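Local coordinates for kinesin-like protein (Caenorhabditis elegans, PDB 5X3E) that probably hydrolyses ATP to drive movement along microtubules, as a kinesin-6 motor, and is captured here in the apo state, at residues A[33-38]-A[372-377]; A[197-202]-A[265-270]. One frame throughout, in Å; residues are numbered along the deposited sequence.

Contact 1 and contact 2 lie on opposite sides of the centre of the motor domain, their centres 35 Å and their nearest atoms about 18 Å apart. The modelled chain begins with residues 33-38 of contact 1, which lead into strand 37-42. It then passes through contact 2, residues 197-202 and 265-270, before residues 372-377, in the C-terminal part of helix 350-375 and the loop after it, complete contact 1. Strand 37-42 belongs to the large mixed sheet, and helix 267-281 follows strand 262-264 of that same sheet. Contact 1 lays a strand's approach against a helix by touch alone; contact 2 ties a loop to a helix start by a salt bridge, within one P-loop NTPase-type framework.

Contact 1. Residues A[33-38]-A[372-377]; sequences TDSIEV and RNQKSS
The carboxamide of Gln374 is the flat group here, and Ser35 and Ile36 meet it from different sides. Ser35 occupies one side of the amide plane: its CB lies 3.2 Å from Gln374 OE1, while its OG stands roughly above the amide carbon, 3.7 Å from Gln374 CD. The CA of Ser35, on the same side, is 3.3 Å from Gln374 NE2. On the other side of the plane, and obliquely beyond the oxygen rather than over the group, Ile36 brings its CG2 methyl to 3.9 Å from Gln374 OE1, the two side chains crossing at about a right angle. The backbone N of Ile36 lies close to the plane, at the outer end of the amide. A small serine lets the amide come close to the backbone, and glutamine is long enough to span the gap. Its CG is anti to its own carbonyl carbon (chi1 -70°) and the chain then runs extended, which carries the amide straight out from the last turns of helix 350-375.

Isoleucine suits its position because it faces two ways. While CG2 touches the amide, the rest of the side chain turns into the apolar layer formed by Ile367 and Leu370 of that helix and Ile405 of strand 404-411. A sulfate, probably from the crystallisation liquor, lies about 3 Å from the Gln374 side chain, measured between nearest atoms.

No hydrogen bond crosses between the segments. Gln374 NE2 is 3.4 Å from the backbone N of Ile36, but as modelled both are donors. The contact is therefore van der Waals touch between a neutral polar group and the approach to strand 37-42; hydrogen bonds that hold this approach, such as Ser35 O with Lys404 NZ, are made by its backbone to strand 404-411.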
ATOM      1  N   THR A  33     -20.687   7.068  -3.029  1.00125.73           N
ATOM      2  CA  THR A  33     -19.411   7.027  -3.738  1.00118.42           C
ATOM      3  C   THR A  33     -18.336   6.347  -2.887  1.00112.66           C
ATOM      4  O   THR A  33     -18.607   5.901  -1.769  1.00 98.66           O
ATOM      5  CB  THR A  33     -18.943   8.440  -4.135  1.00114.05           C
ATOM      6  OG1 THR A  33     -18.883   9.272  -2.969  1.00122.61           O
ATOM      7  CG2 THR A  33     -19.905   9.056  -5.138  1.00111.50           C
ATOM      8  N   ASP A  34     -17.115   6.264  -3.421  1.00117.59           N
ATOM      9  CA  ASP A  34     -16.017   5.587  -2.732  1.00107.30           C
ATOM     10  C   ASP A  34     -15.173   6.633  -2.004  1.00 95.50           C
ATOM     11  O   ASP A  34     -14.089   7.024  -2.437  1.00 83.19           O
ATOM     12  CB  ASP A  34     -15.193   4.755  -3.717  1.00100.73           C
ATOM     13  CG  ASP A  34     -14.629   5.581  -4.860  1.00 98.86           C
ATOM     14  OD1 ASP A  34     -13.681   5.110  -5.524  1.00 96.10           O
ATOM     15  OD2 ASP A  34     -15.124   6.707  -5.081  1.00 99.41           O
ATOM     16  N   SER A  35     -15.688   7.075  -0.862  1.00 88.04           N
ATOM     17  CA  SER A  35     -14.964   7.995  -0.005  1.00 86.30           C
ATOM     18  C   SER A  35     -13.909   7.230   0.789  1.00 82.31           C
ATOM     19  O   SER A  35     -13.775   6.007   0.677  1.00 82.68           O
ATOM     20  CB  SER A  35     -15.935   8.724   0.922  1.00 97.75           C
ATOM     21  OG  SER A  35     -16.949   9.371   0.172  1.00113.31           O
ATOM     22  N   ILE A  36     -13.138   7.948   1.605  1.00 76.86           N
ATOM     23  CA  ILE A  36     -12.171   7.271   2.454  1.00 63.79           C
ATOM     24  C   ILE A  36     -12.918   6.502   3.537  1.00 65.82           C
ATOM     25  O   ILE A  36     -13.907   6.987   4.105  1.00 70.04           O
ATOM     26  CB  ILE A  36     -11.168   8.265   3.064  1.00 60.73           C
ATOM     27  CG1 ILE A  36     -10.216   7.530   4.015  1.00 56.72           C
ATOM     28  CG2 ILE A  36     -11.884   9.396   3.784  1.00 62.20           C
ATOM     29  CD1 ILE A  36      -9.159   8.408   4.630  1.00 76.12           C
ATOM     30  N   GLU A  37     -12.470   5.280   3.802  1.00 59.09           N
ATOM     31  CA  GLU A  37     -12.999   4.480   4.893  1.00 61.20           C
ATOM     32  C   GLU A  37     -11.879   4.185   5.878  1.00 63.57           C
ATOM     33  O   GLU A  37     -10.737   3.938   5.478  1.00 61.04           O
ATOM     34  CB  GLU A  37     -13.615   3.170   4.391  1.00 58.82           C
ATOM     35  CG  GLU A  37     -14.397   2.420   5.460  1.00 66.98           C
ATOM     36  CD  GLU A  37     -14.796   1.015   5.044  1.00 66.34           C
ATOM     37  OE1 GLU A  37     -15.843   0.537   5.527  1.00 64.30           O
ATOM     38  OE2 GLU A  37     -14.083   0.395   4.224  1.00 68.45           O
ATOM     39  N   VAL A  38     -12.208   4.228   7.164  1.00 60.11           N
ATOM     40  CA  VAL A  38     -11.276   3.882   8.227  1.00 60.65           C
ATOM     41  C   VAL A  38     -11.859   2.703   8.989  1.00 59.89           C
ATOM     42  O   VAL A  38     -12.999   2.770   9.468  1.00 65.99           O
ATOM     43  CB  VAL A  38     -11.013   5.065   9.172  1.00 66.45           C
ATOM     44  CG1 VAL A  38     -10.032   4.661  10.253  1.00 58.93           C
ATOM     45  CG2 VAL A  38     -10.481   6.248   8.389  1.00 66.38           C
ATOM     46  N   ARG A 372     -13.997  16.611   4.586  1.00 80.87           N
ATOM     47  CA  ARG A 372     -14.831  17.796   4.420  1.00 88.26           C
ATOM     48  C   ARG A 372     -15.044  18.105   2.945  1.00 91.57           C
ATOM     49  O   ARG A 372     -16.140  18.511   2.540  1.00 98.02           O
ATOM     50  CB  ARG A 372     -14.194  18.994   5.121  1.00 91.95           C
ATOM     51  CG  ARG A 372     -13.873  18.769   6.587  1.00 94.44           C
ATOM     52  CD  ARG A 372     -13.395  20.052   7.247  1.00 97.32           C
ATOM     53  NE  ARG A 372     -12.830  19.810   8.569  1.00104.44           N
ATOM     54  CZ  ARG A 372     -11.527  19.844   8.833  1.00 97.77           C
ATOM     55  NH1 ARG A 372     -10.663  20.123   7.866  1.00 88.77           N
ATOM     56  NH2 ARG A 372     -11.089  19.607  10.064  1.00104.77           N
ATOM     57  N   ASN A 373     -14.006  17.919   2.125  1.00 89.36           N
ATOM     58  CA  ASN A 373     -14.152  18.167   0.696  1.00 92.40           C
ATOM     59  C   ASN A 373     -15.142  17.201   0.056  1.00 98.30           C
ATOM     60  O   ASN A 373     -15.852  17.576  -0.884  1.00106.62           O
ATOM     61  CB  ASN A 373     -12.797  18.070  -0.007  1.00 86.37           C
ATOM     62  CG  ASN A 373     -11.893  19.260   0.279  1.00 87.86           C
ATOM     63  OD1 ASN A 373     -12.363  20.368   0.541  1.00 91.27           O
ATOM     64  ND2 ASN A 373     -10.588  19.035   0.218  1.00 88.00           N
ATOM     65  N   GLN A 374     -15.220  15.966   0.553  1.00 97.22           N
ATOM     66  CA  GLN A 374     -16.135  15.003  -0.049  1.00 93.93           C
ATOM     67  C   GLN A 374     -17.597  15.347   0.209  1.00102.02           C
ATOM     68  O   GLN A 374     -18.475  14.815  -0.477  1.00110.17           O
ATOM     69  CB  GLN A 374     -15.826  13.594   0.458  1.00 87.87           C
ATOM     70  CG  GLN A 374     -14.512  13.022  -0.067  1.00 82.78           C
ATOM     71  CD  GLN A 374     -14.098  11.737   0.628  1.00 86.34           C
ATOM     72  OE1 GLN A 374     -14.480  11.481   1.770  1.00 95.71           O
ATOM     73  NE2 GLN A 374     -13.320  10.913  -0.069  1.00 79.95           N
ATOM     74  N   LYS A 375     -17.877  16.223   1.172  1.00104.75           N
ATOM     75  CA  LYS A 375     -19.237  16.663   1.446  1.00103.02           C
ATOM     76  C   LYS A 375     -19.538  18.034   0.857  1.00113.64           C
ATOM     77  O   LYS A 375     -20.704  18.438   0.831  1.00121.77           O
ATOM     78  CB  LYS A 375     -19.493  16.695   2.958  1.00 98.75           C
ATOM     79  CG  LYS A 375     -19.122  15.417   3.690  1.00 99.86           C
ATOM     80  CD  LYS A 375     -19.137  15.630   5.196  1.00110.46           C
ATOM     81  CE  LYS A 375     -18.645  14.398   5.937  1.00113.93           C
ATOM     82  NZ  LYS A 375     -18.556  14.628   7.407  1.00120.31           N
ATOM     83  N   SER A 376     -18.519  18.747   0.382  1.00119.68           N
ATOM     84  CA  SER A 376     -18.653  20.124  -0.062  1.00128.53           C
ATOM     85  C   SER A 376     -18.963  20.185  -1.557  1.00133.43           C
ATOM     86  O   SER A 376     -19.048  19.165  -2.247  1.00131.88           O
ATOM     87  CB  SER A 376     -17.380  20.906   0.264  1.00124.89           C
ATOM     88  OG  SER A 376     -17.478  22.246  -0.181  1.00137.82           O
ATOM     89  N   SER A 377     -19.125  21.406  -2.064  1.00135.00           N
ATOM     90  CA  SER A 377     -19.467  21.633  -3.459  1.00129.82           C
ATOM     91  C   SER A 377     -18.218  21.557  -4.338  1.00135.23           C
ATOM     92  O   SER A 377     -17.107  21.284  -3.872  1.00130.58           O
ATOM     93  CB  SER A 377     -20.161  22.984  -3.616  1.00124.33           C
ATOM     94  OG  SER A 377     -19.306  24.045  -3.224  1.00116.36           O
TER

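Contact 2. Residues A[197-202]-A[265-270]; sequences TDRYCE and SSSEEA. With SO4 (sulfate ion), chain F.
Arg199 reaches from the 197-202 loop to Glu268 and Ser267 at the start of helix 267-281. From CB its chain sets off with CG between the backbone N and carbonyl carbon (chi1 65°), then runs extended, bringing CD to 3.8 Å from Glu268 OE1. The next atom, NE, makes the salt bridge: it donates to Glu268 OE1 over 3.2 Å at 156°. That oxygen sits at the guanidinium edge, in its plane, although the carboxylate is turned 32° from it. Beyond, Cys201 SG lies over the centre of one guanidinium face, 3.7 Å above the plane.

At the tip, NH2 comes to 3.3 Å from Ser267 OG, but its stronger partner is Asp147 OD1 of helix 141-152, which also bonds to that serine hydroxyl. Arginine suits the place because its several N-H groups can serve two carboxylates at once. A methionine here would probably leave Glu268 and Asp147 without their shared positive mate and loosen the loop from the helix start. Glu268 also approaches Thr197, though that geometry is doubtful.

Ser266 OG accepts from Glu269 N over 3.0 Å, where a short hydroxyl readily meets a first-turn amide. The arrangement is a serine N-cap, with the loop's arginine bridged to an acidic residue in the first turn of the helix.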
ATOM      1  N   THR A 197       9.955 -21.126  -1.391  1.00123.43           N
ATOM      2  CA  THR A 197       8.717 -20.693  -0.747  1.00118.81           C
ATOM      3  C   THR A 197       7.667 -21.794  -0.787  1.00123.66           C
ATOM      4  O   THR A 197       6.998 -21.990  -1.805  1.00114.91           O
ATOM      5  CB  THR A 197       8.168 -19.438  -1.411  1.00109.32           C
ATOM      6  OG1 THR A 197       8.034 -19.678  -2.816  1.00113.21           O
ATOM      7  CG2 THR A 197       9.079 -18.251  -1.156  1.00105.88           C
ATOM      8  N   ASP A 198       7.573 -22.557   0.302  1.00121.66           N
ATOM      9  CA  ASP A 198       6.367 -23.317   0.612  1.00110.82           C
ATOM     10  C   ASP A 198       5.492 -22.362   1.410  1.00112.18           C
ATOM     11  O   ASP A 198       5.825 -22.013   2.547  1.00126.89           O
ATOM     12  CB  ASP A 198       6.666 -24.587   1.400  1.00120.84           C
ATOM     13  CG  ASP A 198       7.706 -25.460   0.734  1.00136.04           C
ATOM     14  OD1 ASP A 198       7.616 -25.661  -0.497  1.00141.66           O
ATOM     15  OD2 ASP A 198       8.607 -25.957   1.445  1.00138.53           O
ATOM     16  N   ARG A 199       4.403 -21.900   0.809  1.00 89.56           N
ATOM     17  CA  ARG A 199       3.635 -20.819   1.404  1.00 80.88           C
ATOM     18  C   ARG A 199       2.170 -20.975   1.045  1.00 87.54           C
ATOM     19  O   ARG A 199       1.830 -21.549   0.007  1.00 81.81           O
ATOM     20  CB  ARG A 199       4.152 -19.449   0.944  1.00 73.39           C
ATOM     21  CG  ARG A 199       3.987 -19.191  -0.551  1.00 66.23           C
ATOM     22  CD  ARG A 199       4.123 -17.716  -0.906  1.00 68.86           C
ATOM     23  NE  ARG A 199       3.567 -17.453  -2.230  1.00 80.90           N
ATOM     24  CZ  ARG A 199       2.371 -16.922  -2.456  1.00 86.24           C
ATOM     25  NH1 ARG A 199       1.587 -16.576  -1.441  1.00 77.63           N
ATOM     26  NH2 ARG A 199       1.961 -16.731  -3.703  1.00 91.81           N
ATOM     27  N   TYR A 200       1.304 -20.476   1.925  1.00 86.58           N
ATOM     28  CA  TYR A 200      -0.114 -20.427   1.607  1.00 84.80           C
ATOM     29  C   TYR A 200      -0.352 -19.499   0.423  1.00 65.87           C
ATOM     30  O   TYR A 200       0.302 -18.460   0.289  1.00 96.16           O
ATOM     31  CB  TYR A 200      -0.920 -19.960   2.820  1.00 82.40           C
ATOM     32  CG  TYR A 200      -2.381 -19.730   2.509  1.00 89.04           C
ATOM     33  CD1 TYR A 200      -3.286 -20.783   2.529  1.00 76.61           C
ATOM     34  CD2 TYR A 200      -2.856 -18.460   2.200  1.00 66.32           C
ATOM     35  CE1 TYR A 200      -4.619 -20.579   2.242  1.00 74.13           C
ATOM     36  CE2 TYR A 200      -4.191 -18.249   1.912  1.00 65.86           C
ATOM     37  CZ  TYR A 200      -5.067 -19.313   1.936  1.00 73.41           C
ATOM     38  OH  TYR A 200      -6.399 -19.119   1.656  1.00 90.78           O
ATOM     39  N   CYS A 201      -1.302 -19.875  -0.434  1.00 68.57           N
ATOM     40  CA  CYS A 201      -1.658 -19.106  -1.621  1.00 68.51           C
ATOM     41  C   CYS A 201      -3.166 -18.916  -1.671  1.00 59.65           C
ATOM     42  O   CYS A 201      -3.920 -19.890  -1.565  1.00 77.03           O
ATOM     43  CB  CYS A 201      -1.175 -19.807  -2.899  1.00 76.98           C
ATOM     44  SG  CYS A 201       0.583 -20.221  -2.902  1.00109.35           S
ATOM     45  N   GLU A 202      -3.608 -17.674  -1.834  1.00 56.21           N
ATOM     46  CA  GLU A 202      -5.032 -17.414  -1.995  1.00 68.43           C
ATOM     47  C   GLU A 202      -5.506 -17.921  -3.350  1.00 70.48           C
ATOM     48  O   GLU A 202      -4.869 -17.669  -4.378  1.00 58.99           O
ATOM     49  CB  GLU A 202      -5.329 -15.922  -1.864  1.00 54.72           C
ATOM     50  CG  GLU A 202      -5.679 -15.483  -0.459  1.00 75.87           C
ATOM     51  CD  GLU A 202      -7.071 -15.905  -0.045  1.00 87.75           C
ATOM     52  OE1 GLU A 202      -7.843 -16.342  -0.922  1.00103.62           O
ATOM     53  OE2 GLU A 202      -7.385 -15.812   1.161  1.00 83.44           O
ATOM     54  N   SER A 265       6.161 -11.579 -12.927  1.00 54.09           N
ATOM     55  CA  SER A 265       5.269 -12.421 -13.707  1.00 63.93           C
ATOM     56  C   SER A 265       4.332 -13.259 -12.851  1.00 64.64           C
ATOM     57  O   SER A 265       3.410 -13.874 -13.396  1.00 72.21           O
ATOM     58  CB  SER A 265       6.085 -13.351 -14.613  1.00 67.28           C
ATOM     59  OG  SER A 265       6.739 -12.615 -15.628  1.00 72.21           O
ATOM     60  N   SER A 266       4.538 -13.300 -11.538  1.00 53.40           N
ATOM     61  CA  SER A 266       3.705 -14.131 -10.684  1.00 46.50           C
ATOM     62  C   SER A 266       3.685 -13.567  -9.270  1.00 44.00           C
ATOM     63  O   SER A 266       4.563 -12.795  -8.872  1.00 58.14           O
ATOM     64  CB  SER A 266       4.194 -15.585 -10.680  1.00 49.50           C
ATOM     65  OG  SER A 266       5.436 -15.710 -10.010  1.00 50.82           O
ATOM     66  N   SER A 267       2.654 -13.969  -8.518  1.00 53.07           N
ATOM     67  CA  SER A 267       2.570 -13.639  -7.099  1.00 62.06           C
ATOM     68  C   SER A 267       3.839 -14.067  -6.385  1.00 63.28           C
ATOM     69  O   SER A 267       4.365 -13.348  -5.525  1.00 51.95           O
ATOM     70  CB  SER A 267       1.350 -14.324  -6.480  1.00 58.60           C
ATOM     71  OG  SER A 267       1.115 -13.865  -5.164  1.00 83.36           O
ATOM     72  N   GLU A 268       4.350 -15.241  -6.752  1.00 59.23           N
ATOM     73  CA  GLU A 268       5.600 -15.743  -6.197  1.00 52.64           C
ATOM     74  C   GLU A 268       6.770 -14.815  -6.494  1.00 63.11           C
ATOM     75  O   GLU A 268       7.530 -14.452  -5.591  1.00 67.13           O
ATOM     76  CB  GLU A 268       5.864 -17.136  -6.765  1.00 64.59           C
ATOM     77  CG  GLU A 268       7.131 -17.757  -6.263  1.00 93.22           C
ATOM     78  CD  GLU A 268       7.148 -17.911  -4.766  1.00112.25           C
ATOM     79  OE1 GLU A 268       6.079 -18.121  -4.154  1.00123.09           O
ATOM     80  OE2 GLU A 268       8.252 -17.818  -4.190  1.00117.16           O
ATOM     81  N   GLU A 269       6.921 -14.405  -7.755  1.00 53.07           N
ATOM     82  CA  GLU A 269       8.030 -13.525  -8.110  1.00 56.46           C
ATOM     83  C   GLU A 269       7.900 -12.172  -7.419  1.00 61.02           C
ATOM     84  O   GLU A 269       8.902 -11.591  -6.985  1.00 69.57           O
ATOM     85  CB  GLU A 269       8.106 -13.371  -9.631  1.00 57.60           C
ATOM     86  CG  GLU A 269       9.253 -12.516 -10.118  1.00 73.66           C
ATOM     87  CD  GLU A 269       9.542 -12.718 -11.592  1.00 89.33           C
ATOM     88  OE1 GLU A 269      10.725 -12.922 -11.945  1.00100.18           O
ATOM     89  OE2 GLU A 269       8.586 -12.684 -12.397  1.00 79.32           O
ATOM     90  N   ALA A 270       6.671 -11.662  -7.299  1.00 58.15           N
ATOM     91  CA  ALA A 270       6.452 -10.379  -6.637  1.00 53.71           C
ATOM     92  C   ALA A 270       6.859 -10.444  -5.174  1.00 49.75           C
ATOM     93  O   ALA A 270       7.429  -9.489  -4.633  1.00 57.95           O
ATOM     94  CB  ALA A 270       4.986  -9.963  -6.767  1.00 46.01           C
TER
HETATM   95  S   SO4 F 504       8.574 -14.289 -18.767  1.00 66.71           S
HETATM   96  O1  SO4 F 504       9.083 -15.403 -19.557  1.00 90.00           O
HETATM   97  O2  SO4 F 504       7.231 -14.589 -18.284  1.00 45.44           O
HETATM   98  O3  SO4 F 504       9.472 -14.071 -17.635  1.00 93.50           O
HETATM   99  O4  SO4 F 504       8.523 -13.101 -19.610  1.00 84.01           O